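Orotidine 5'-phosphate decarboxylase (Streptomyces avermitilis, PDB 3V75) probably catalyses the decarboxylation of orotidine 5'-phosphate to UMP, the last step of the de novo pathway to this pyrimidine nucleotide. Local coordinates at residues Leu64-Ser68 / Val99-Thr103; Ala80-Ser86 / Ala112-Ala118; Val104-Arg108 / Leu141-Ala145; Pro238-Ile244 / Asn264-Val269. One frame throughout, in Å; residues are numbered along the deposited sequence. Where two conformers were deposited one is given.

The four contacts sample the two layers of a TIM barrel. Contacts 2 and 4 pair neighbouring strands of the parallel barrel; their centres lie about 12 Å apart, and Lys83 of the first touches Leu240 and Asn268 of the second. Contact 1 joins two outer helices, and its Leu100 reaches inward to Pro84 and Met116 of contact 2. Contact 3 lies further along helix 93-109, which also carries the segment 99-103, and its centre is about 7 Å from that of contact 2, where Asp144 receives the N-H of Val114. The side chain of the predicted proton donor Lys119 lies about 3 Å from that of Asp117 in contact 2 and about 7 Å from that of Pro242 in contact 4.

Contact 1: residues Leu64-Ser68 / Val99-Thr103; sequences LERFS and VLEKT
Glu65 runs outward past Val99 to meet Lys102, and each part of its side chain has its own neighbour. CB rests against Val99 CG2 at 3.9 Å, just where the chain leaves the backbone. With CG anti to the backbone N (chi1 179°) and the next torsion also extended, CG passes Lys102 NZ at 4.0 Å, a contact between an aliphatic carbon and the ammonium. At the tip, OE2 of Glu65 takes a hydrogen bond of 3.1 Å from Lys102 NZ, forming a salt bridge. The ammonium comes in on the anti side of OE2, away from the other carboxylate oxygen, and somewhat out of the carboxylate plane. Lys102 gets there by bending at its third and fourth torsions, which folds NZ back across to helix 61-75. Helices 61-75 and 93-109 are neighbours in the outer layer of the TIM barrel, nearly parallel, with short-segment axes 10.2 Å apart at closest approach and 12° between their directions. Away from the ion pair, toward Leu64 and Ser68, the interface is largely apolar and buried. Val99 is wedged between Leu64 and Glu65: its CB touches Leu64 CD2 at 3.9 Å, while its CG1 sits over Glu65 CA at 3.8 Å. One turn further on, Ser68 CB packs on Thr103 OG1 at 3.4 Å. Both hydroxyls turn back to their own helices, Ser68 OG to Leu64 O and Thr103 OG1 to Val99 O (2.7 Å), so each of these carbonyls accepts a side-chain and a backbone donor. Phe89 of helix 86-90 touches Leu64, Ser68 and Val99.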
loop_
_atom_site.group_PDB
_atom_site.type_symbol
_atom_site.label_atom_id
_atom_site.label_comp_id
_atom_site.label_asym_id
_atom_site.label_seq_id
_atom_site.Cartn_x
_atom_site.Cartn_y
_atom_site.Cartn_z
ATOM N N LEU A 64 -21.274 1.653 5.643
ATOM C CA LEU A 64 -20.289 2.039 4.623
ATOM C C LEU A 64 -20.960 2.356 3.296
ATOM O O LEU A 64 -20.673 3.383 2.637
ATOM C CB LEU A 64 -19.332 0.857 4.401
ATOM C CG LEU A 64 -18.265 1.049 3.321
ATOM C CD1 LEU A 64 -17.102 1.778 3.956
ATOM C CD2 LEU A 64 -17.769 -0.335 2.841
ATOM N N GLU A 65 -21.844 1.463 2.895
ATOM C CA GLU A 65 -22.526 1.591 1.629
ATOM C C GLU A 65 -23.483 2.803 1.597
ATOM O O GLU A 65 -23.533 3.538 0.604
ATOM C CB GLU A 65 -23.273 0.306 1.346
ATOM C CG GLU A 65 -24.058 0.298 0.081
ATOM C CD GLU A 65 -24.779 -1.051 -0.102
ATOM O OE1 GLU A 65 -25.413 -1.562 0.882
ATOM O OE2 GLU A 65 -24.757 -1.599 -1.235
ATOM N N ARG A 66 -24.248 3.006 2.675
ATOM C CA ARG A 66 -25.182 4.142 2.705
ATOM C C ARG A 66 -24.426 5.482 2.673
ATOM O O ARG A 66 -24.826 6.431 1.973
ATOM C CB ARG A 66 -26.040 4.053 3.963
ATOM C CG ARG A 66 -27.053 5.184 4.079
ATOM C CD ARG A 66 -28.061 5.108 2.930
ATOM N NE ARG A 66 -27.764 6.056 1.837
ATOM C CZ ARG A 66 -28.540 6.215 0.755
ATOM N NH1 ARG A 66 -29.651 5.485 0.632
ATOM N NH2 ARG A 66 -28.264 7.138 -0.183
ATOM N N PHE A 67 -23.338 5.549 3.431
ATOM C CA PHE A 67 -22.487 6.746 3.472
ATOM C C PHE A 67 -21.974 7.052 2.057
ATOM O O PHE A 67 -22.082 8.183 1.551
ATOM C CB PHE A 67 -21.309 6.471 4.402
ATOM C CG PHE A 67 -20.319 7.592 4.515
ATOM C CD1 PHE A 67 -19.288 7.736 3.591
ATOM C CD2 PHE A 67 -20.381 8.491 5.581
ATOM C CE1 PHE A 67 -18.359 8.756 3.707
ATOM C CE2 PHE A 67 -19.426 9.524 5.718
ATOM C CZ PHE A 67 -18.421 9.659 4.768
ATOM N N SER A 68 -21.357 6.051 1.439
ATOM C CA SER A 68 -20.724 6.235 0.138
ATOM C C SER A 68 -21.745 6.635 -0.936
ATOM O O SER A 68 -21.508 7.553 -1.750
ATOM C CB SER A 68 -19.991 4.934 -0.226
ATOM O OG SER A 68 -18.958 4.709 0.720
ATOM N N VAL A 99 -18.332 -2.316 -2.444
ATOM C CA VAL A 99 -18.923 -0.958 -2.294
ATOM C C VAL A 99 -18.008 0.082 -2.942
ATOM O O VAL A 99 -18.477 1.002 -3.602
ATOM C CB VAL A 99 -19.142 -0.614 -0.808
ATOM C CG1 VAL A 99 -19.572 0.854 -0.672
ATOM C CG2 VAL A 99 -20.207 -1.550 -0.212
ATOM N N LEU A 100 -16.691 -0.075 -2.752
ATOM C CA LEU A 100 -15.738 0.848 -3.355
ATOM C C LEU A 100 -15.835 0.851 -4.882
ATOM O O LEU A 100 -15.825 1.915 -5.512
ATOM C CB LEU A 100 -14.306 0.522 -2.920
ATOM C CG LEU A 100 -13.183 1.410 -3.449
ATOM C CD1 LEU A 100 -13.393 2.879 -3.083
ATOM C CD2 LEU A 100 -11.876 0.875 -2.858
ATOM N N GLU A 101 -15.962 -0.341 -5.472
ATOM C CA GLU A 101 -16.119 -0.437 -6.925
ATOM C C GLU A 101 -17.308 0.375 -7.404
ATOM O O GLU A 101 -17.210 1.139 -8.379
ATOM C CB GLU A 101 -16.304 -1.909 -7.338
ATOM C CG GLU A 101 -15.011 -2.710 -7.212
ATOM C CD GLU A 101 -15.221 -4.210 -7.332
ATOM O OE1 GLU A 101 -16.318 -4.729 -7.015
ATOM O OE2 GLU A 101 -14.237 -4.885 -7.749
ATOM N N LYS A 102 -18.444 0.189 -6.736
ATOM C CA LYS A 102 -19.683 0.861 -7.172
ATOM C C LYS A 102 -19.577 2.366 -6.995
ATOM O O LYS A 102 -20.043 3.146 -7.829
ATOM C CB LYS A 102 -20.878 0.377 -6.364
ATOM C CG LYS A 102 -21.254 -1.033 -6.567
ATOM C CD LYS A 102 -22.604 -1.316 -5.855
ATOM C CE LYS A 102 -22.833 -0.366 -4.640
ATOM N NZ LYS A 102 -22.494 -1.075 -3.290
ATOM N N THR A 103 -18.970 2.768 -5.886
ATOM C CA THR A 103 -18.821 4.175 -5.544
ATOM C C THR A 103 -17.992 4.895 -6.604
ATOM O O THR A 103 -18.359 5.974 -7.072
ATOM C CB THR A 103 -18.162 4.295 -4.141
ATOM O OG1 THR A 103 -19.012 3.652 -3.177
ATOM C CG2 THR A 103 -17.964 5.759 -3.723
#

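Contact 2: residues Ala80-Ser86 / Ala112-Ala118; sequences AVFKPQS and ALVVMDA
Asp117 has more surface buried here than any other residue, and it meets the segment 80-86 with both backbone and side chain. Its N-H bonds to Pro84 O at 3.0 Å, and its own O receives Ser86 N. With CG anti to the backbone N (chi1 -163°), the carboxylate lies across Lys83, whose NZ closes a 2.7 Å salt bridge on the anti lone pair of OD2. Lys83 bends at its last two torsions to bring NZ there. OD1 of Asp117 pairs with Lys119, the predicted proton donor; this Lys83-Asp117-Lys119 series is consistent with the alternating Lys-Asp-Lys array of OMP decarboxylase active sites. Gln85 NE2 lies 3.4 Å from Asp117 CG and binds a water that also makes a weak bond to Asp117 OD2, while its OE1 caps Ala87 N. Pro84 is next in burial: its CD presses on Val115 O at 3.2 Å and on Val114 CG1 at 3.7 Å. Phe82 reaches strand 113-120 with both its N-H and its C=O, bonding to Leu113 O and Val115 N, while CD2 of its ring touches Ala112 CB. The two strands are parallel, flanked in the barrel by strands 42-45 and 145-148, with Phe82, Pro84 and Val114 turned to helix 93-109.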
loop_
_atom_site.group_PDB
_atom_site.type_symbol
_atom_site.label_atom_id
_atom_site.label_comp_id
_atom_site.label_asym_id
_atom_site.label_seq_id
_atom_site.Cartn_x
_atom_site.Cartn_y
_atom_site.Cartn_z
ATOM N N ALA A 80 -15.253 18.692 -8.452
ATOM C CA ALA A 80 -14.256 18.363 -9.478
ATOM C C ALA A 80 -13.691 16.952 -9.282
ATOM O O ALA A 80 -13.549 16.195 -10.255
ATOM C CB ALA A 80 -13.125 19.376 -9.500
ATOM N N VAL A 81 -13.359 16.602 -8.043
ATOM C CA VAL A 81 -12.615 15.379 -7.764
ATOM C C VAL A 81 -13.127 14.771 -6.466
ATOM O O VAL A 81 -13.455 15.509 -5.516
ATOM C CB VAL A 81 -11.099 15.692 -7.569
ATOM C CG1 VAL A 81 -10.251 14.408 -7.519
ATOM C CG2 VAL A 81 -10.586 16.632 -8.656
ATOM N N PHE A 82 -13.183 13.442 -6.399
ATOM C CA PHE A 82 -13.325 12.726 -5.121
ATOM C C PHE A 82 -12.082 11.940 -4.814
ATOM O O PHE A 82 -11.389 11.488 -5.745
ATOM C CB PHE A 82 -14.414 11.666 -5.199
ATOM C CG PHE A 82 -15.812 12.202 -5.162
ATOM C CD1 PHE A 82 -16.301 12.851 -4.012
ATOM C CD2 PHE A 82 -16.680 11.977 -6.219
ATOM C CE1 PHE A 82 -17.630 13.289 -3.955
ATOM C CE2 PHE A 82 -18.015 12.390 -6.163
ATOM C CZ PHE A 82 -18.487 13.073 -5.036
ATOM N N LYS A 83 -11.818 11.703 -3.533
ATOM C CA LYS A 83 -10.693 10.858 -3.135
ATOM C C LYS A 83 -11.163 9.826 -2.129
ATOM O O LYS A 83 -11.143 10.065 -0.923
ATOM C CB LYS A 83 -9.550 11.704 -2.572
ATOM C CG LYS A 83 -8.302 10.870 -2.207
ATOM C CD LYS A 83 -7.109 11.733 -1.841
ATOM C CE LYS A 83 -7.205 12.341 -0.440
ATOM N NZ LYS A 83 -7.163 11.338 0.664
ATOM N N PRO A 84 -11.619 8.661 -2.605
ATOM C CA PRO A 84 -11.909 7.598 -1.636
ATOM C C PRO A 84 -10.628 7.120 -0.989
ATOM O O PRO A 84 -9.609 6.989 -1.674
ATOM C CB PRO A 84 -12.505 6.469 -2.488
ATOM C CG PRO A 84 -12.037 6.780 -3.888
ATOM C CD PRO A 84 -11.873 8.260 -3.996
ATOM N N GLN A 85 -10.682 6.833 0.310
ATOM C CA GLN A 85 -9.548 6.243 1.024
ATOM C C GLN A 85 -9.805 4.747 1.135
ATOM O O GLN A 85 -10.670 4.303 1.870
ATOM C CB GLN A 85 -9.369 6.893 2.412
ATOM C CG GLN A 85 -8.388 6.196 3.342
ATOM C CD GLN A 85 -7.089 5.852 2.646
ATOM O OE1 GLN A 85 -6.799 4.654 2.412
ATOM N NE2 GLN A 85 -6.306 6.868 2.299
ATOM N N SER A 86 -9.012 3.982 0.379
ATOM C CA SER A 86 -9.200 2.543 0.250
ATOM C C SER A 86 -9.261 1.832 1.604
ATOM O O SER A 86 -10.037 0.885 1.757
ATOM C CB SER A 86 -8.046 1.962 -0.580
ATOM O OG SER A 86 -8.308 0.612 -0.891
ATOM N N ALA A 112 -17.382 13.280 -11.958
ATOM C CA ALA A 112 -16.312 13.626 -11.028
ATOM C C ALA A 112 -15.065 12.805 -11.368
ATOM O O ALA A 112 -15.192 11.646 -11.799
ATOM C CB ALA A 112 -16.716 13.341 -9.621
ATOM N N LEU A 113 -13.885 13.401 -11.217
ATOM C CA LEU A 113 -12.651 12.629 -11.303
ATOM C C LEU A 113 -12.498 11.881 -10.004
ATOM O O LEU A 113 -12.931 12.365 -8.956
ATOM C CB LEU A 113 -11.460 13.563 -11.526
ATOM C CG LEU A 113 -11.543 14.313 -12.865
ATOM C CD1 LEU A 113 -10.371 15.271 -12.991
ATOM C CD2 LEU A 113 -11.506 13.328 -14.032
ATOM N N VAL A 114 -11.860 10.719 -10.043
ATOM C CA VAL A 114 -11.604 9.940 -8.835
ATOM C C VAL A 114 -10.115 9.670 -8.666
ATOM O O VAL A 114 -9.477 9.072 -9.544
ATOM C CB VAL A 114 -12.375 8.608 -8.859
ATOM C CG1 VAL A 114 -11.975 7.710 -7.664
ATOM C CG2 VAL A 114 -13.896 8.893 -8.834
ATOM N N VAL A 115 -9.585 10.107 -7.533
ATOM C CA VAL A 115 -8.236 9.798 -7.129
ATOM C C VAL A 115 -8.336 8.691 -6.109
ATOM O O VAL A 115 -8.850 8.896 -4.995
ATOM C CB VAL A 115 -7.552 11.031 -6.490
ATOM C CG1 VAL A 115 -6.181 10.639 -5.917
ATOM C CG2 VAL A 115 -7.450 12.129 -7.522
HETATM N N MSE A 116 -7.845 7.504 -6.464
HETATM C CA MSE A 116 -7.889 6.383 -5.541
HETATM C C MSE A 116 -6.755 6.554 -4.525
HETATM O O MSE A 116 -5.559 6.449 -4.880
HETATM C CB MSE A 116 -7.744 5.072 -6.293
HETATM C CG MSE A 116 -7.589 3.883 -5.359
HETATM SE SE MSE A 116 -9.229 3.484 -4.351
HETATM C CE MSE A 116 -10.352 3.067 -5.856
ATOM N N ASP A 117 -7.082 6.811 -3.257
ATOM C CA ASP A 117 -6.026 6.929 -2.259
ATOM C C ASP A 117 -5.793 5.573 -1.608
ATOM O O ASP A 117 -6.467 5.166 -0.637
ATOM C CB ASP A 117 -6.347 8.016 -1.221
ATOM C CG ASP A 117 -5.153 8.430 -0.443
ATOM O OD1 ASP A 117 -4.098 7.726 -0.496
ATOM O OD2 ASP A 117 -5.200 9.481 0.250
ATOM N N ALA A 118 -4.839 4.850 -2.195
ATOM C CA ALA A 118 -4.521 3.485 -1.776
ATOM C C ALA A 118 -3.035 3.336 -1.402
ATOM O O ALA A 118 -2.617 2.300 -0.844
ATOM C CB ALA A 118 -4.898 2.516 -2.885
HETATM O O HOH W 1 -6.673 9.469 3.399
#

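Contact 3: residues Val104-Arg108 / Leu141-Ala145; sequences VAEAR and LFSDA
Asp144 OD2 is gripped by two donors, Arg108 NE at 2.9 Å and the backbone N-H of Val114. The other oxygen, OD1, takes Arg108 NH2 at 2.9 Å and also pairs with Arg30. Arg108 thus holds the carboxylate side-on with NE and NH2, one nitrogen to each oxygen. Both oxygens lie close to the guanidinium plane, yet the two flat groups are turned 43° apart: NE meets OD2 from above the carboxylate plane, whereas NH2 comes to OD1 on its syn side. The bend of Arg108 at its third torsion (chi3 75°) swings the guanidinium round to Asp144. The CD2-CE2 side of the Phe142 ring lies over one guanidinium face, offset toward its rim, CD2 being 3.8 Å from Arg108 NH1, with the planes 62° apart. One turn earlier on the helix, Val104 CG1 presses on Phe142 O at 3.3 Å. Ser143 OG bonds back to Leu141 O. Two arginines around this buried carboxylate probably favour its charged form. The arrangement ties helix 93-109 and the start of strand 113-120 to the loop entering strand 145-148, at the N-terminal end of the TIM-barrel strands, opposite the end where such barrels carry their active sites.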
loop_
_atom_site.group_PDB
_atom_site.type_symbol
_atom_site.label_atom_id
_atom_site.label_comp_id
_atom_site.label_asym_id
_atom_site.label_seq_id
_atom_site.Cartn_x
_atom_site.Cartn_y
_atom_site.Cartn_z
ATOM N N VAL A 104 -16.853 4.296 -6.970
ATOM C CA VAL A 104 -15.971 4.895 -7.954
ATOM C C VAL A 104 -16.700 4.947 -9.310
ATOM O O VAL A 104 -16.663 5.974 -10.004
ATOM C CB VAL A 104 -14.660 4.080 -8.078
ATOM C CG1 VAL A 104 -13.890 4.521 -9.296
ATOM C CG2 VAL A 104 -13.818 4.219 -6.806
ATOM N N ALA A 105 -17.394 3.862 -9.680
ATOM C CA ALA A 105 -18.114 3.857 -10.949
ATOM C C ALA A 105 -19.173 4.962 -10.976
ATOM O O ALA A 105 -19.296 5.697 -11.976
ATOM C CB ALA A 105 -18.758 2.480 -11.229
ATOM N N GLU A 106 -19.946 5.075 -9.901
ATOM C CA GLU A 106 -21.028 6.067 -9.878
ATOM C C GLU A 106 -20.434 7.478 -9.909
ATOM O O GLU A 106 -20.947 8.364 -10.596
ATOM C CB GLU A 106 -21.878 5.882 -8.613
ATOM C CG GLU A 106 -22.720 4.630 -8.605
ATOM C CD GLU A 106 -23.119 4.181 -7.178
ATOM O OE1 GLU A 106 -22.805 4.892 -6.168
ATOM O OE2 GLU A 106 -23.722 3.085 -7.070
ATOM N N ALA A 107 -19.359 7.690 -9.162
ATOM C CA ALA A 107 -18.713 9.006 -9.142
ATOM C C ALA A 107 -18.254 9.405 -10.541
ATOM O O ALA A 107 -18.506 10.527 -11.001
ATOM C CB ALA A 107 -17.529 9.033 -8.174
ATOM N N ARG A 108 -17.570 8.477 -11.220
ATOM C CA ARG A 108 -17.078 8.804 -12.552
ATOM C C ARG A 108 -18.235 8.986 -13.533
ATOM O O ARG A 108 -18.154 9.842 -14.433
ATOM C CB ARG A 108 -16.047 7.754 -13.034
ATOM C CG ARG A 108 -14.790 7.671 -12.099
ATOM C CD ARG A 108 -13.648 6.771 -12.666
ATOM N NE ARG A 108 -12.951 7.470 -13.760
ATOM C CZ ARG A 108 -13.144 7.241 -15.066
ATOM N NH1 ARG A 108 -13.995 6.293 -15.479
ATOM N NH2 ARG A 108 -12.496 7.969 -15.953
ATOM N N LEU A 141 -11.911 -1.392 -10.499
ATOM C CA LEU A 141 -11.503 -0.227 -9.661
ATOM C C LEU A 141 -10.860 0.934 -10.438
ATOM O O LEU A 141 -10.160 1.770 -9.839
ATOM C CB LEU A 141 -10.627 -0.651 -8.477
ATOM C CG LEU A 141 -11.302 -1.581 -7.465
ATOM C CD1 LEU A 141 -10.263 -2.423 -6.712
ATOM C CD2 LEU A 141 -12.076 -0.731 -6.469
ATOM N N PHE A 142 -11.086 0.986 -11.761
ATOM C CA PHE A 142 -10.448 2.009 -12.601
ATOM C C PHE A 142 -10.700 3.401 -12.038
ATOM O O PHE A 142 -11.859 3.789 -11.847
ATOM C CB PHE A 142 -10.962 1.976 -14.044
ATOM C CG PHE A 142 -10.327 3.033 -14.951
ATOM C CD1 PHE A 142 -8.951 3.174 -15.033
ATOM C CD2 PHE A 142 -11.119 3.865 -15.732
ATOM C CE1 PHE A 142 -8.356 4.139 -15.869
ATOM C CE2 PHE A 142 -10.531 4.801 -16.615
ATOM C CZ PHE A 142 -9.160 4.961 -16.649
ATOM N N SER A 143 -9.624 4.140 -11.817
ATOM C CA SER A 143 -9.669 5.479 -11.240
ATOM C C SER A 143 -8.848 6.424 -12.119
ATOM O O SER A 143 -7.967 5.991 -12.870
ATOM C CB SER A 143 -9.099 5.446 -9.810
ATOM O OG SER A 143 -9.854 4.561 -8.979
ATOM N N ASP A 144 -9.108 7.726 -12.019
ATOM C CA ASP A 144 -8.378 8.688 -12.836
ATOM C C ASP A 144 -6.951 8.895 -12.355
ATOM O O ASP A 144 -6.082 9.306 -13.124
ATOM C CB ASP A 144 -9.141 10.007 -12.830
ATOM C CG ASP A 144 -10.475 9.841 -13.467
ATOM O OD1 ASP A 144 -10.502 9.672 -14.715
ATOM O OD2 ASP A 144 -11.514 9.794 -12.745
ATOM N N ALA A 145 -6.694 8.616 -11.083
ATOM C CA ALA A 145 -5.325 8.616 -10.575
ATOM C C ALA A 145 -5.205 7.719 -9.365
ATOM O O ALA A 145 -6.218 7.333 -8.770
ATOM C CB ALA A 145 -4.852 10.055 -10.236
#

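Contact 4: residues Pro238-Ile244 / Asn264-Val269; sequences PLLAPGI and NVVPNV
The flat amide of Asn268 has water 2 at OD1 (3.0 Å), and the same water accepts from Gly243 N at 2.8 Å, bridging the two segments. At the Pro267 ring, Ile244 crosses at a slant, its CG1 3.7 Å from the proline CB and its CD1 close to the same atom. With Ile244 CG1 anti to its own carbonyl carbon (chi1 -51°), that branch is laid over the Asn268 backbone, 3.3 Å from Asn268 O, while the CB of Ile244 packs on Val269 CG2. Further back along the strands, Ala241 CB touches Val265 CG1 and, on the opposite face of the sheet, Leu240 CD1 lies 4.0 Å from Val266 CG1. Backbone bonds join the parallel segments 238-244 and 264-269, from Leu239 N on Asn264 O (2.9 Å) to a longer one past Gly243, Ile244 N on Asn268 O (3.3 Å). The strands belong to a beta-alpha-beta unit through helix 254-258, whose Phe258 touches Ala241 and Val265; strand 265-269 also bonds to strand 42-45, closing the barrel. Main-chain bonds and apolar side chains on both faces thus hold the bridged pairs together, whereas beyond Ala241 and Pro267 the link passes to one water and the long Ile244 bond.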
loop_
_atom_site.group_PDB
_atom_site.type_symbol
_atom_site.label_atom_id
_atom_site.label_comp_id
_atom_site.label_asym_id
_atom_site.label_seq_id
_atom_site.Cartn_x
_atom_site.Cartn_y
_atom_site.Cartn_z
ATOM N N PRO A 238 0.131 18.091 -10.674
ATOM C CA PRO A 238 -0.795 18.485 -9.601
ATOM C C PRO A 238 -0.212 18.158 -8.221
ATOM O O PRO A 238 0.562 17.172 -8.055
ATOM C CB PRO A 238 -2.042 17.649 -9.880
ATOM C CG PRO A 238 -1.523 16.425 -10.652
ATOM C CD PRO A 238 -0.362 16.961 -11.484
ATOM N N LEU A 239 -0.588 18.952 -7.213
ATOM C CA LEU A 239 -0.106 18.719 -5.851
ATOM C C LEU A 239 -1.334 18.392 -5.005
ATOM O O LEU A 239 -2.149 19.287 -4.725
ATOM C CB LEU A 239 0.570 19.987 -5.326
ATOM C CG LEU A 239 1.711 20.539 -6.190
ATOM C CD1 LEU A 239 2.176 21.880 -5.632
ATOM C CD2 LEU A 239 2.890 19.543 -6.200
ATOM N N LEU A 240 -1.504 17.133 -4.634
ATOM C CA LEU A 240 -2.657 16.749 -3.830
ATOM C C LEU A 240 -2.350 17.178 -2.414
ATOM O O LEU A 240 -1.335 16.757 -1.821
ATOM C CB LEU A 240 -2.874 15.249 -3.897
ATOM C CG LEU A 240 -3.939 14.647 -2.993
ATOM C CD1 LEU A 240 -5.327 15.160 -3.416
ATOM C CD2 LEU A 240 -3.864 13.112 -3.068
ATOM N N ALA A 241 -3.205 18.042 -1.865
ATOM C CA ALA A 241 -2.897 18.663 -0.586
ATOM C C ALA A 241 -3.941 18.287 0.438
ATOM O O ALA A 241 -4.970 18.955 0.542
ATOM C CB ALA A 241 -2.797 20.180 -0.735
ATOM N N PRO A 242 -3.686 17.245 1.223
ATOM C CA PRO A 242 -4.605 16.958 2.327
ATOM C C PRO A 242 -4.491 18.022 3.452
ATOM O O PRO A 242 -3.451 18.765 3.598
ATOM C CB PRO A 242 -4.167 15.573 2.815
ATOM C CG PRO A 242 -2.801 15.347 2.248
ATOM C CD PRO A 242 -2.540 16.332 1.152
ATOM N N GLY A 243 -5.552 18.064 4.266
ATOM C CA GLY A 243 -5.540 18.920 5.439
ATOM C C GLY A 243 -6.284 20.223 5.245
ATOM O O GLY A 243 -6.201 21.098 6.132
ATOM N N ILE A 244 -7.005 20.392 4.151
ATOM C CA ILE A 244 -7.659 21.677 3.934
ATOM C C ILE A 244 -8.782 21.826 4.966
ATOM O O ILE A 244 -9.560 20.897 5.204
ATOM C CB ILE A 244 -8.228 21.796 2.521
ATOM C CG1 ILE A 244 -7.183 21.436 1.462
ATOM C CG2 ILE A 244 -8.821 23.179 2.305
ATOM C CD1 ILE A 244 -5.972 22.358 1.482
ATOM N N ASN A 264 -1.635 24.733 -9.161
ATOM C CA ASN A 264 -1.584 23.294 -9.444
ATOM C C ASN A 264 -2.022 22.428 -8.270
ATOM O O ASN A 264 -1.949 21.204 -8.345
ATOM C CB ASN A 264 -0.148 22.900 -9.851
ATOM C CG ASN A 264 0.262 23.504 -11.179
ATOM O OD1 ASN A 264 -0.586 24.010 -11.933
ATOM N ND2 ASN A 264 1.560 23.424 -11.503
ATOM N N VAL A 265 -2.509 23.041 -7.192
ATOM C CA VAL A 265 -2.928 22.300 -6.022
ATOM C C VAL A 265 -4.317 21.704 -6.230
ATOM O O VAL A 265 -5.234 22.392 -6.727
ATOM C CB VAL A 265 -2.903 23.206 -4.746
ATOM C CG1 VAL A 265 -3.575 22.517 -3.567
ATOM C CG2 VAL A 265 -1.474 23.560 -4.410
ATOM N N VAL A 266 -4.465 20.450 -5.805
ATOM C CA VAL A 266 -5.745 19.776 -5.690
ATOM C C VAL A 266 -6.024 19.757 -4.196
ATOM O O VAL A 266 -5.502 18.915 -3.458
ATOM C CB VAL A 266 -5.661 18.317 -6.220
ATOM C CG1 VAL A 266 -7.014 17.620 -6.052
ATOM C CG2 VAL A 266 -5.214 18.331 -7.680
ATOM N N PRO A 267 -6.853 20.704 -3.717
ATOM C CA PRO A 267 -7.034 20.824 -2.260
ATOM C C PRO A 267 -8.038 19.779 -1.805
ATOM O O PRO A 267 -9.170 19.757 -2.276
ATOM C CB PRO A 267 -7.630 22.242 -2.082
ATOM C CG PRO A 267 -7.591 22.871 -3.502
ATOM C CD PRO A 267 -7.609 21.718 -4.461
ATOM N N ASN A 268 -7.636 18.905 -0.889
ATOM C CA ASN A 268 -8.521 17.860 -0.439
ATOM C C ASN A 268 -9.124 18.212 0.927
ATOM O O ASN A 268 -8.391 18.438 1.900
ATOM C CB ASN A 268 -7.747 16.530 -0.321
ATOM C CG ASN A 268 -8.621 15.420 0.210
ATOM O OD1 ASN A 268 -8.656 15.151 1.430
ATOM N ND2 ASN A 268 -9.380 14.811 -0.674
ATOM N N VAL A 269 -10.457 18.252 0.990
ATOM C CA VAL A 269 -11.190 18.460 2.234
ATOM C C VAL A 269 -11.889 17.150 2.614
ATOM O O VAL A 269 -12.546 16.542 1.759
ATOM C CB VAL A 269 -12.273 19.549 2.051
ATOM C CG1 VAL A 269 -13.020 19.799 3.370
ATOM C CG2 VAL A 269 -11.695 20.872 1.500
HETATM O O HOH W 2 -7.712 16.311 4.027
#